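Long-range contact in Crov588 (Cafeteriavirus, PDB 6NYR), which is of unknown function but folds into a ring-shaped leucine-rich-repeat solenoid built from FNIP repeats, a form suggestive of a binding scaffold: residues Cys547-Ile552 with Pro568-Lys573. Residues are numbered along the deposited sequence; the frame is centred on the assembly and turned at random.
Sequences CFNQKI and PKFNQK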
loop_
_atom_site.group_PDB
_atom_site.type_symbol
_atom_site.label_atom_id
_atom_site.label_comp_id
_atom_site.label_asym_id
_atom_site.label_seq_id
_atom_site.Cartn_x
_atom_site.Cartn_y
_atom_site.Cartn_z
ATOM N N CYS A 547 -12.010 7.871 -26.668
ATOM C CA CYS A 547 -12.713 8.311 -27.863
ATOM C C CYS A 547 -12.473 7.465 -29.107
ATOM O O CYS A 547 -13.220 7.618 -30.080
ATOM C CB CYS A 547 -12.333 9.760 -28.197
ATOM S SG CYS A 547 -13.024 10.992 -27.081
ATOM N N PHE A 548 -11.466 6.597 -29.129
ATOM C CA PHE A 548 -11.151 5.908 -30.373
ATOM C C PHE A 548 -12.358 5.119 -30.868
ATOM O O PHE A 548 -12.803 4.172 -30.209
ATOM C CB PHE A 548 -9.963 4.964 -30.217
ATOM C CG PHE A 548 -9.685 4.160 -31.460
ATOM C CD1 PHE A 548 -8.991 4.721 -32.524
ATOM C CD2 PHE A 548 -10.139 2.857 -31.577
ATOM C CE1 PHE A 548 -8.747 3.991 -33.672
ATOM C CE2 PHE A 548 -9.896 2.122 -32.727
ATOM C CZ PHE A 548 -9.200 2.692 -33.773
ATOM N N ASN A 549 -12.884 5.500 -32.034
ATOM C CA ASN A 549 -14.002 4.788 -32.637
ATOM C C ASN A 549 -13.874 4.786 -34.163
ATOM O O ASN A 549 -14.743 5.249 -34.896
ATOM C CB ASN A 549 -15.338 5.404 -32.217
ATOM C CG ASN A 549 -16.528 4.544 -32.605
ATOM O OD1 ASN A 549 -16.403 3.331 -32.768
ATOM N ND2 ASN A 549 -17.688 5.174 -32.764
ATOM N N GLN A 550 -12.761 4.257 -34.659
ATOM C CA GLN A 550 -12.541 4.098 -36.088
ATOM C C GLN A 550 -12.607 2.620 -36.451
ATOM O O GLN A 550 -12.290 1.748 -35.635
ATOM C CB GLN A 550 -11.190 4.674 -36.518
ATOM C CG GLN A 550 -11.067 6.157 -36.283
ATOM C CD GLN A 550 -12.172 6.947 -36.951
ATOM O OE1 GLN A 550 -12.381 6.849 -38.161
ATOM N NE2 GLN A 550 -12.903 7.720 -36.157
ATOM N N LYS A 551 -13.026 2.338 -37.680
ATOM C CA LYS A 551 -13.061 0.957 -38.132
ATOM C C LYS A 551 -11.642 0.463 -38.373
ATOM O O LYS A 551 -10.801 1.179 -38.928
ATOM C CB LYS A 551 -13.881 0.810 -39.411
ATOM C CG LYS A 551 -14.231 -0.648 -39.714
ATOM C CD LYS A 551 -14.802 -0.836 -41.109
ATOM C CE LYS A 551 -16.254 -1.288 -41.058
ATOM N NZ LYS A 551 -17.156 -0.161 -40.678
ATOM N N ILE A 552 -11.376 -0.766 -37.944
ATOM C CA ILE A 552 -10.091 -1.420 -38.160
ATOM C C ILE A 552 -10.288 -2.465 -39.248
ATOM O O ILE A 552 -11.154 -3.341 -39.130
ATOM C CB ILE A 552 -9.553 -2.053 -36.871
ATOM C CG1 ILE A 552 -9.296 -0.959 -35.838
ATOM C CG2 ILE A 552 -8.273 -2.831 -37.154
ATOM C CD1 ILE A 552 -9.231 -1.462 -34.414
ATOM N N PRO A 568 -14.111 2.985 -24.048
ATOM C CA PRO A 568 -15.562 3.185 -23.921
ATOM C C PRO A 568 -16.332 3.329 -25.227
ATOM O O PRO A 568 -17.363 2.672 -25.404
ATOM C CB PRO A 568 -15.655 4.474 -23.088
ATOM C CG PRO A 568 -14.440 4.418 -22.196
ATOM C CD PRO A 568 -13.355 3.671 -22.978
ATOM N N LYS A 569 -15.862 4.183 -26.134
ATOM C CA LYS A 569 -16.658 4.587 -27.286
ATOM C C LYS A 569 -16.452 3.731 -28.534
ATOM O O LYS A 569 -17.132 3.969 -29.539
ATOM C CB LYS A 569 -16.375 6.059 -27.629
ATOM C CG LYS A 569 -17.085 7.056 -26.728
ATOM C CD LYS A 569 -17.132 8.452 -27.341
ATOM C CE LYS A 569 -17.991 9.387 -26.493
ATOM N NZ LYS A 569 -17.360 10.712 -26.234
ATOM N N PHE A 570 -15.543 2.762 -28.519
ATOM C CA PHE A 570 -15.327 1.952 -29.713
ATOM C C PHE A 570 -16.567 1.103 -29.991
ATOM O O PHE A 570 -17.011 0.336 -29.127
ATOM C CB PHE A 570 -14.098 1.057 -29.567
ATOM C CG PHE A 570 -13.919 0.110 -30.722
ATOM C CD1 PHE A 570 -13.318 0.529 -31.899
ATOM C CD2 PHE A 570 -14.379 -1.194 -30.641
ATOM C CE1 PHE A 570 -13.169 -0.338 -32.968
ATOM C CE2 PHE A 570 -14.229 -2.066 -31.708
ATOM C CZ PHE A 570 -13.622 -1.635 -32.872
ATOM N N ASN A 571 -17.131 1.235 -31.189
ATOM C CA ASN A 571 -18.326 0.485 -31.557
ATOM C C ASN A 571 -18.374 0.278 -33.071
ATOM O O ASN A 571 -19.289 0.715 -33.767
ATOM C CB ASN A 571 -19.569 1.212 -31.051
ATOM C CG ASN A 571 -20.830 0.389 -31.196
ATOM O OD1 ASN A 571 -20.785 -0.843 -31.175
ATOM N ND2 ASN A 571 -21.965 1.061 -31.350
ATOM N N GLN A 572 -17.374 -0.420 -33.603
ATOM C CA GLN A 572 -17.286 -0.695 -35.027
ATOM C C GLN A 572 -17.329 -2.192 -35.298
ATOM O O GLN A 572 -16.895 -3.003 -34.474
ATOM C CB GLN A 572 -15.999 -0.118 -35.637
ATOM C CG GLN A 572 -15.884 1.390 -35.552
ATOM C CD GLN A 572 -16.968 2.099 -36.342
ATOM O OE1 GLN A 572 -17.328 1.681 -37.445
ATOM N NE2 GLN A 572 -17.491 3.183 -35.779
ATOM N N LYS A 573 -17.848 -2.543 -36.472
ATOM C CA LYS A 573 -17.883 -3.934 -36.897
ATOM C C LYS A 573 -16.469 -4.500 -36.954
ATOM O O LYS A 573 -15.521 -3.819 -37.357
ATOM C CB LYS A 573 -18.527 -4.040 -38.283
ATOM C CG LYS A 573 -20.049 -3.984 -38.305
ATOM C CD LYS A 573 -20.529 -3.439 -39.657
ATOM C CE LYS A 573 -21.854 -4.033 -40.105
ATOM N NZ LYS A 573 -22.945 -3.751 -39.129
HETATM O O HOH W 1 -13.520 -5.122 -39.598
#
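Asn-549 swings its carboxamide toward the neighbouring coil through a trans first torsion (chi1 -169°) and so meets Gln-572, whose own CG lies beside its backbone N and whose chain then bends at chi2 to bring the amide back. OD1 of Asn-549 accepts two hydrogen bonds, from Asn-571 N at 2.7 Å and from Gln-572 NE2 at 3.2 Å, the donors arriving from opposite faces of the carboxamide plane. Asparagine suits the place because its short amide presents a carbonyl to the neighbouring backbone; glutamine, one methylene longer, can fold back to supply the second N-H. The motif recurs along the solenoid: Asn-571 OD1 accepts from Asn-593 N and Gln-594 NE2, while Asn-527 OD1 serves Asn-549 N and Gln-550 NE2.

On the buried side, Phe-548 and Phe-570 point the same way, with CE2 of the first 3.9 Å from CD1 of the second. Ile-552 CD1 adds an apolar contact at Phe-570 CE1, and Gln-550 O lies at that ring's edge, 3.5 Å from CE1. A water donates to both Ile-552 O and Lys-573 O. Two irregular loop segments of neighbouring coils are thus joined by amide hydrogen bonds among partly exposed groups and aromatic packing in the buried interior, a pairing consistent with holding successive coils in constant register.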